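Side-chain contacts in dermonecrotic toxin (PDB 2EBF), which is a potent mitogen and dermonecrotic toxin that induces bone resorption and is associated with the severe progressive form of atrophic rhinitis in pigs: residues E55-R60 against K73-K78; F384-L389 against L447-D452; R713-F718 against T738-T743. All coordinates share one frame; numbering follows the deposited sequence.

In the fold
The three contacts come one after another along the chain, each in a different domain of this C-terminal region of the toxin. Interaction 1 packs helix 54-60 against helix 70-84 in the membrane localization domain. Interaction 2 joins the end of helix 379-387 and the start of helix 389-394 to helix 442-452 in the C2 domain, beside a mostly parallel sheet. Interaction 3 ties the entry to strand 717-720 of the antiparallel C3 sheet to the C-terminal tail. Centres of interactions 1 and 3 lie about 33 Å apart, while that of interaction 2 is about 67 and 65 Å from them, across the chain's centre. None touches another, so each is a local packing feature of its own region.

Interaction 1: E55-R60 against K73-K78; sequences EVLKAR and KRILAK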
# COMPACT_ATOMS: atom_id res chain seq x y z
N GLU A 55 35.76 -5.16 10.66
CA GLU A 55 37.21 -5.11 10.98
C GLU A 55 37.84 -3.83 10.45
O GLU A 55 38.67 -3.22 11.12
CB GLU A 55 37.97 -6.31 10.41
CG GLU A 55 37.67 -7.65 11.08
CD GLU A 55 38.00 -7.71 12.57
OE1 GLU A 55 38.90 -6.99 13.06
OE2 GLU A 55 37.34 -8.51 13.26
N VAL A 56 37.44 -3.42 9.26
CA VAL A 56 37.96 -2.20 8.68
C VAL A 56 37.49 -0.98 9.51
O VAL A 56 38.28 -0.10 9.85
CB VAL A 56 37.58 -2.09 7.19
CG1 VAL A 56 37.74 -0.67 6.70
CG2 VAL A 56 38.44 -3.03 6.36
N LEU A 57 36.20 -0.96 9.84
CA LEU A 57 35.64 0.10 10.68
C LEU A 57 36.40 0.25 12.00
O LEU A 57 36.69 1.37 12.42
CB LEU A 57 34.17 -0.17 10.99
CG LEU A 57 33.16 1.00 11.05
CD1 LEU A 57 32.11 0.75 12.12
CD2 LEU A 57 33.77 2.40 11.17
N LYS A 58 36.70 -0.89 12.62
CA LYS A 58 37.37 -0.97 13.92
C LYS A 58 38.68 -0.21 13.95
O LYS A 58 39.00 0.44 14.94
CB LYS A 58 37.65 -2.43 14.29
CG LYS A 58 36.56 -3.10 15.11
CD LYS A 58 36.40 -4.56 14.70
CE LYS A 58 36.21 -5.48 15.89
NZ LYS A 58 37.50 -6.18 16.18
N ALA A 59 39.45 -0.31 12.87
CA ALA A 59 40.72 0.39 12.77
C ALA A 59 40.51 1.87 12.47
O ALA A 59 41.22 2.71 13.03
CB ALA A 59 41.61 -0.25 11.71
N ARG A 60 39.55 2.18 11.61
CA ARG A 60 39.29 3.56 11.20
C ARG A 60 38.67 4.39 12.32
O ARG A 60 38.96 5.57 12.46
CB ARG A 60 38.38 3.61 9.95
CG ARG A 60 39.06 3.17 8.64
CD ARG A 60 40.18 4.12 8.21
NE ARG A 60 39.64 5.29 7.52
CZ ARG A 60 39.97 5.68 6.29
NH1 ARG A 60 40.89 5.02 5.58
NH2 ARG A 60 39.39 6.76 5.79
N LYS A 73 29.22 -0.28 19.71
CA LYS A 73 28.99 -1.72 19.65
C LYS A 73 27.81 -2.08 18.75
O LYS A 73 27.90 -2.98 17.93
CB LYS A 73 28.81 -2.32 21.05
CG LYS A 73 28.11 -3.67 21.06
CD LYS A 73 28.48 -4.56 22.24
CE LYS A 73 28.14 -3.92 23.58
NZ LYS A 73 29.32 -3.20 24.15
N ARG A 74 26.70 -1.35 18.89
CA ARG A 74 25.51 -1.61 18.07
C ARG A 74 25.72 -1.25 16.60
O ARG A 74 25.14 -1.88 15.73
CB ARG A 74 24.29 -0.88 18.63
CG ARG A 74 23.70 -1.56 19.86
CD ARG A 74 22.38 -0.94 20.23
NE ARG A 74 22.57 0.43 20.70
CZ ARG A 74 22.33 0.85 21.93
NH1 ARG A 74 21.84 0.02 22.85
NH2 ARG A 74 22.56 2.13 22.24
N ILE A 75 26.54 -0.24 16.35
CA ILE A 75 26.92 0.11 14.98
C ILE A 75 27.73 -1.02 14.32
O ILE A 75 27.43 -1.44 13.19
CB ILE A 75 27.63 1.50 14.95
CG1 ILE A 75 26.57 2.61 15.02
CG2 ILE A 75 28.54 1.65 13.73
CD1 ILE A 75 27.10 3.98 15.42
N LEU A 76 28.72 -1.55 15.05
CA LEU A 76 29.54 -2.68 14.59
C LEU A 76 28.70 -3.94 14.38
O LEU A 76 28.90 -4.67 13.40
CB LEU A 76 30.64 -2.99 15.61
CG LEU A 76 31.84 -2.05 15.64
CD1 LEU A 76 32.67 -2.31 16.89
CD2 LEU A 76 32.70 -2.20 14.37
N ALA A 77 27.78 -4.18 15.30
CA ALA A 77 26.87 -5.33 15.21
C ALA A 77 26.01 -5.25 13.96
O ALA A 77 25.86 -6.24 13.25
CB ALA A 77 26.00 -5.43 16.45
N LYS A 78 25.43 -4.08 13.71
CA LYS A 78 24.58 -3.86 12.54
C LYS A 78 25.38 -3.96 11.23
O LYS A 78 24.89 -4.51 10.24
CB LYS A 78 23.83 -2.53 12.62
CG LYS A 78 22.81 -2.36 11.48
CD LYS A 78 21.46 -1.90 11.96
CE LYS A 78 20.95 -2.75 13.10
NZ LYS A 78 19.48 -2.77 13.25
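Leu-57 and Leu-76 meet through one methyl each, Leu-57 CD1 lying 3.8 Å from Leu-76 CD2 where their two branches slant past one another. The same CD1 also touches Ile-75, reaching its CG2 at 4.0 Å; those two side chains run roughly perpendicular. A single methyl of Leu-57 thus rests against two successive residues of the partner helix. Lys-58 adds a third touch: its CG approaches Leu-76 CD2 from the other helix at 4.0 Å, again nearly at right angles, so the aliphatic root of the lysine extends the greasy strip that Leu-57 begins.

Torsions explain which branches arrive. Ile-75 holds CG2 anti to its backbone N, which aims that methyl toward Leu-57 while CG1 stays beside the N. Leu-76 starts from a CB that does not face the partner, yet with its CG set anti to the carbonyl carbon (chi1 -76°) the CD2 methyl is carried back into the contact. Branched aliphatic residues suit these places because they pack the interface without bringing polar atoms into it. Lysine suits the edge, since its kinked chain leads NZ to the exposed side, where it forms a 3.5 Å salt bridge with OE1 of Glu-55, one turn earlier on the same helix.

The two short axes approach to 10.5 Å and run largely antiparallel, at 151°. This is plain helix-helix packing inside the membrane localization domain, and two further helices complete it. Helix 115-129 covers Leu-57 through Ala-117 and Leu-121 and reaches Ile-75 through Phe-118, while helix 88-108 sets Leu-98 and Leu-101 against Ile-75, placing the contact along one side of a small helical bundle.

Interaction 2: F384-L389 against L447-D452; sequences FFLNNL and LQSAKD
Ser-449 rests against two leucine methyls set side by side, the CD2 atoms of Leu-386 and Leu-389. Leu-386 CD2 comes closest, 3.3 Å from Ser-449 OG and 3.7 Å from Ser-449 CB. Leu-389 CD2 leans mainly on the carbon, at 3.9 Å from Ser-449 CB.

The two leucines reach the same serine by different conformations. Leu-386 has a CB that does not point at the partner, and its CG is anti to the carbonyl carbon; chi2 180° sends CD1 out along the chain, and the branch that turns back, CD2, is the one that meets the serine. Leu-389 already faces the contact, and CG anti to the backbone N carries the chain straight out; with chi2 60° CD1 turns aside and CD2, anti to CA, is the extended tip that reaches Ser-449. Ser-449 holds OG between its own backbone N and carbonyl carbon (chi1 77°), which lets the hydroxyl bond back to the carbonyl oxygen of Leu-446 in its own helix. A small residue is apt here, where the helices come near: CA atoms of Leu-386 and Ser-449 lie 7.7 Å apart.

Around them, Phe-385 and Leu-386 rest on Leu-446, and Phe-385 meets Phe-501 of the central sheet edge-to-face. The contact therefore joins the end of helix 379-387 and the start of helix 389-394 to helix 442-452 where they flank the sheet of the C2 region.

Chemically, the pairing is van der Waals packing. The buried hydroxyl finds its polar partner inside its own helix, so it can lie against methyl groups without demanding a bond from the facing segment.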
# COMPACT_ATOMS: atom_id res chain seq x y z
N PHE A 384 -35.14 8.14 9.95
CA PHE A 384 -35.93 7.72 8.78
C PHE A 384 -35.87 6.20 8.57
O PHE A 384 -36.89 5.55 8.34
CB PHE A 384 -35.43 8.42 7.50
CG PHE A 384 -36.14 7.97 6.26
CD1 PHE A 384 -35.65 6.91 5.51
CD2 PHE A 384 -37.32 8.59 5.85
CE1 PHE A 384 -36.32 6.48 4.38
CE2 PHE A 384 -37.99 8.17 4.72
CZ PHE A 384 -37.49 7.11 3.98
N PHE A 385 -34.66 5.65 8.64
CA PHE A 385 -34.46 4.21 8.50
C PHE A 385 -35.27 3.47 9.58
O PHE A 385 -36.06 2.56 9.27
CB PHE A 385 -32.96 3.87 8.60
CG PHE A 385 -32.69 2.40 8.63
CD1 PHE A 385 -32.25 1.80 9.81
CD2 PHE A 385 -32.92 1.62 7.51
CE1 PHE A 385 -32.02 0.43 9.85
CE2 PHE A 385 -32.69 0.24 7.55
CZ PHE A 385 -32.24 -0.35 8.71
N LEU A 386 -35.11 3.88 10.83
CA LEU A 386 -35.81 3.23 11.94
C LEU A 386 -37.33 3.34 11.81
O LEU A 386 -38.04 2.39 12.10
CB LEU A 386 -35.33 3.76 13.30
CG LEU A 386 -33.85 3.49 13.60
CD1 LEU A 386 -33.46 4.04 14.95
CD2 LEU A 386 -33.54 2.00 13.52
N ASN A 387 -37.81 4.50 11.34
CA ASN A 387 -39.25 4.70 11.10
C ASN A 387 -39.84 3.81 10.01
O ASN A 387 -41.04 3.57 9.98
CB ASN A 387 -39.54 6.17 10.77
CG ASN A 387 -39.40 7.08 11.98
OD1 ASN A 387 -39.24 8.29 11.84
ND2 ASN A 387 -39.45 6.49 13.17
N ASN A 388 -38.98 3.33 9.12
CA ASN A 388 -39.40 2.46 8.03
C ASN A 388 -38.80 1.07 8.13
O ASN A 388 -38.81 0.31 7.16
CB ASN A 388 -39.05 3.10 6.69
CG ASN A 388 -39.82 4.38 6.45
OD1 ASN A 388 -39.28 5.47 6.58
ND2 ASN A 388 -41.12 4.25 6.14
N LEU A 389 -38.28 0.73 9.31
CA LEU A 389 -37.52 -0.50 9.50
C LEU A 389 -38.28 -1.77 9.09
O LEU A 389 -37.72 -2.65 8.42
CB LEU A 389 -37.02 -0.60 10.94
CG LEU A 389 -36.19 -1.83 11.31
CD1 LEU A 389 -34.92 -1.93 10.46
CD2 LEU A 389 -35.85 -1.81 12.79
N LEU A 447 -28.31 0.56 16.90
CA LEU A 447 -27.76 -0.65 17.47
C LEU A 447 -28.83 -1.44 18.22
O LEU A 447 -28.91 -2.66 18.10
CB LEU A 447 -26.65 -0.31 18.46
CG LEU A 447 -25.40 -1.19 18.56
CD1 LEU A 447 -24.81 -1.06 19.95
CD2 LEU A 447 -25.62 -2.65 18.20
N GLN A 448 -29.61 -0.72 19.02
CA GLN A 448 -30.68 -1.32 19.80
C GLN A 448 -31.66 -2.04 18.86
O GLN A 448 -32.08 -3.17 19.14
CB GLN A 448 -31.38 -0.25 20.64
CG GLN A 448 -32.34 -0.78 21.71
CD GLN A 448 -31.70 -1.82 22.60
OE1 GLN A 448 -32.06 -3.00 22.53
NE2 GLN A 448 -30.74 -1.41 23.41
N SER A 449 -32.00 -1.40 17.75
CA SER A 449 -32.95 -1.98 16.79
C SER A 449 -32.44 -3.28 16.15
O SER A 449 -33.23 -4.19 15.91
CB SER A 449 -33.35 -0.97 15.72
OG SER A 449 -32.33 -0.82 14.73
N ALA A 450 -31.14 -3.35 15.90
CA ALA A 450 -30.52 -4.55 15.32
C ALA A 450 -30.65 -5.75 16.27
O ALA A 450 -30.91 -6.87 15.84
CB ALA A 450 -29.04 -4.29 14.99
N LYS A 451 -30.47 -5.49 17.56
CA LYS A 451 -30.62 -6.52 18.58
C LYS A 451 -32.08 -6.96 18.67
O LYS A 451 -32.37 -8.16 18.56
CB LYS A 451 -30.13 -6.02 19.94
CG LYS A 451 -30.20 -7.07 21.05
CD LYS A 451 -29.59 -6.57 22.36
CE LYS A 451 -30.63 -5.93 23.26
NZ LYS A 451 -31.24 -6.87 24.25
N ASP A 452 -32.98 -5.99 18.85
CA ASP A 452 -34.42 -6.24 19.01
C ASP A 452 -35.02 -6.97 17.82
O ASP A 452 -35.97 -7.73 17.96
CB ASP A 452 -35.17 -4.92 19.21
CG ASP A 452 -34.83 -4.22 20.52
OD1 ASP A 452 -34.36 -4.89 21.47
OD2 ASP A 452 -35.04 -2.99 20.61

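Interaction 3: R713-F718 against T738-T743; sequences RAINPF and TKPRLT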
# COMPACT_ATOMS: atom_id res chain seq x y z
N ARG A 713 21.09 -16.44 -24.21
CA ARG A 713 21.59 -16.16 -22.87
C ARG A 713 21.60 -14.65 -22.62
O ARG A 713 22.59 -14.07 -22.16
CB ARG A 713 22.97 -16.79 -22.64
CG ARG A 713 22.96 -18.34 -22.78
CD ARG A 713 24.35 -18.94 -22.62
NE ARG A 713 24.85 -18.76 -21.26
CZ ARG A 713 24.61 -19.59 -20.25
NH1 ARG A 713 23.87 -20.68 -20.44
NH2 ARG A 713 25.10 -19.34 -19.05
N ALA A 714 20.47 -14.02 -22.97
CA ALA A 714 20.30 -12.57 -22.93
C ALA A 714 20.40 -12.02 -21.52
O ALA A 714 19.79 -12.56 -20.59
CB ALA A 714 18.95 -12.20 -23.54
N ILE A 715 21.15 -10.92 -21.38
CA ILE A 715 21.26 -10.20 -20.12
C ILE A 715 20.34 -8.99 -20.14
O ILE A 715 20.41 -8.15 -21.06
CB ILE A 715 22.72 -9.74 -19.82
CG1 ILE A 715 23.70 -10.93 -19.75
CG2 ILE A 715 22.78 -8.93 -18.52
CD1 ILE A 715 25.16 -10.52 -20.00
N ASN A 716 19.48 -8.91 -19.13
CA ASN A 716 18.54 -7.81 -18.95
C ASN A 716 17.74 -7.47 -20.21
O ASN A 716 17.70 -6.31 -20.63
CB ASN A 716 19.24 -6.58 -18.35
CG ASN A 716 19.92 -6.88 -17.02
OD1 ASN A 716 19.64 -7.90 -16.36
ND2 ASN A 716 20.83 -5.98 -16.60
N PRO A 717 17.08 -8.48 -20.81
CA PRO A 717 16.39 -8.29 -22.09
C PRO A 717 15.18 -7.36 -21.98
O PRO A 717 14.52 -7.30 -20.94
CB PRO A 717 15.97 -9.71 -22.50
CG PRO A 717 16.00 -10.51 -21.25
CD PRO A 717 16.96 -9.87 -20.32
N PHE A 718 14.96 -6.60 -23.05
CA PHE A 718 13.88 -5.63 -23.14
C PHE A 718 13.08 -5.84 -24.43
O PHE A 718 13.66 -5.99 -25.51
CB PHE A 718 14.48 -4.23 -23.15
CG PHE A 718 13.48 -3.15 -23.19
CD1 PHE A 718 12.69 -2.87 -22.07
CD2 PHE A 718 13.37 -2.35 -24.32
CE1 PHE A 718 11.77 -1.82 -22.11
CE2 PHE A 718 12.46 -1.31 -24.37
CZ PHE A 718 11.66 -1.04 -23.26
N THR A 738 20.00 -0.44 -17.21
CA THR A 738 20.17 -1.89 -17.14
C THR A 738 21.48 -2.40 -17.75
O THR A 738 21.79 -3.59 -17.63
CB THR A 738 19.00 -2.68 -17.80
OG1 THR A 738 19.02 -2.50 -19.22
CG2 THR A 738 17.63 -2.22 -17.23
N LYS A 739 22.25 -1.54 -18.43
CA LYS A 739 23.58 -1.97 -18.88
C LYS A 739 24.40 -2.37 -17.64
O LYS A 739 24.52 -1.59 -16.70
CB LYS A 739 24.28 -0.90 -19.73
CG LYS A 739 25.65 -1.36 -20.25
CD LYS A 739 26.11 -0.58 -21.46
CE LYS A 739 27.54 -0.97 -21.83
NZ LYS A 739 28.07 -0.15 -22.96
N PRO A 740 24.89 -3.62 -17.60
CA PRO A 740 25.52 -4.14 -16.39
C PRO A 740 26.66 -3.28 -15.86
O PRO A 740 27.52 -2.85 -16.62
CB PRO A 740 26.01 -5.53 -16.81
CG PRO A 740 25.01 -5.94 -17.85
CD PRO A 740 24.82 -4.67 -18.65
N ARG A 741 26.64 -3.03 -14.56
CA ARG A 741 27.60 -2.16 -13.91
C ARG A 741 28.29 -2.87 -12.77
O ARG A 741 27.69 -3.68 -12.08
CB ARG A 741 26.89 -0.95 -13.30
CG ARG A 741 26.55 0.14 -14.25
CD ARG A 741 25.81 1.24 -13.48
NE ARG A 741 24.37 0.99 -13.42
CZ ARG A 741 23.48 1.85 -12.95
NH1 ARG A 741 23.88 3.03 -12.45
NH2 ARG A 741 22.19 1.54 -12.97
N LEU A 742 29.56 -2.51 -12.56
CA LEU A 742 30.27 -2.86 -11.33
C LEU A 742 29.69 -2.04 -10.18
O LEU A 742 29.12 -0.94 -10.40
CB LEU A 742 31.77 -2.61 -11.46
CG LEU A 742 32.56 -3.54 -12.39
CD1 LEU A 742 33.87 -2.88 -12.82
CD2 LEU A 742 32.83 -4.89 -11.71
N THR A 743 29.81 -2.57 -8.97
CA THR A 743 29.40 -1.85 -7.76
C THR A 743 30.22 -0.56 -7.62
O THR A 743 29.73 0.46 -7.09
CB THR A 743 29.50 -2.76 -6.53
OG1 THR A 743 28.65 -3.90 -6.73
CG2 THR A 743 29.06 -2.04 -5.27
O HOH W 1 16.35 -4.10 -19.81
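The flat amide of Asn-716 is turned edge-on to Thr-738: its ND2 donates to the carbonyl oxygen of Thr-738 over 2.8 Å, with an N-H...O angle of 158°. The acceptor lies in the plane of the amide, and the donor in turn comes in the carbonyl plane of Thr-738 on a lone pair. A second bond from ND2 goes to the Tyr-41 carbonyl, so two main-chain oxygens fix the amide's rotation. Obliquely above the nitrogen end of one amide face stands the Pro-740 ring, its CG 4.4 Å from Asn-716 ND2. On the opposite side stands the Thr-738 side chain, its CB 3.9 Å from Asn-716 CB.

Beside this, Ile-715 CG2 packs on Pro-740 CG at 3.8 Å; with CG2 anti to its backbone N, isoleucine presents that methyl to the proline. Phe-661 touches both residues, while Trp-653 touches Asn-716 and Pro-740.

A water links the main chain of Asn-716 to the Thr-738 hydroxyl, donating to Asn-716 O at 2.7 Å and to Thr-738 OG1 at 3.2 Å. Asparagine accepts the left-handed backbone angles (48°/53°) at this corner.

The chemistry implies a polar stitch with an apolar flank: the amide nitrogen is held by two main-chain oxygens, the hydroxyl by the Pro-735 carbonyl, the Trp-653 indole N-H and a water, tying the irregular C-terminal tail to the C3 sheet.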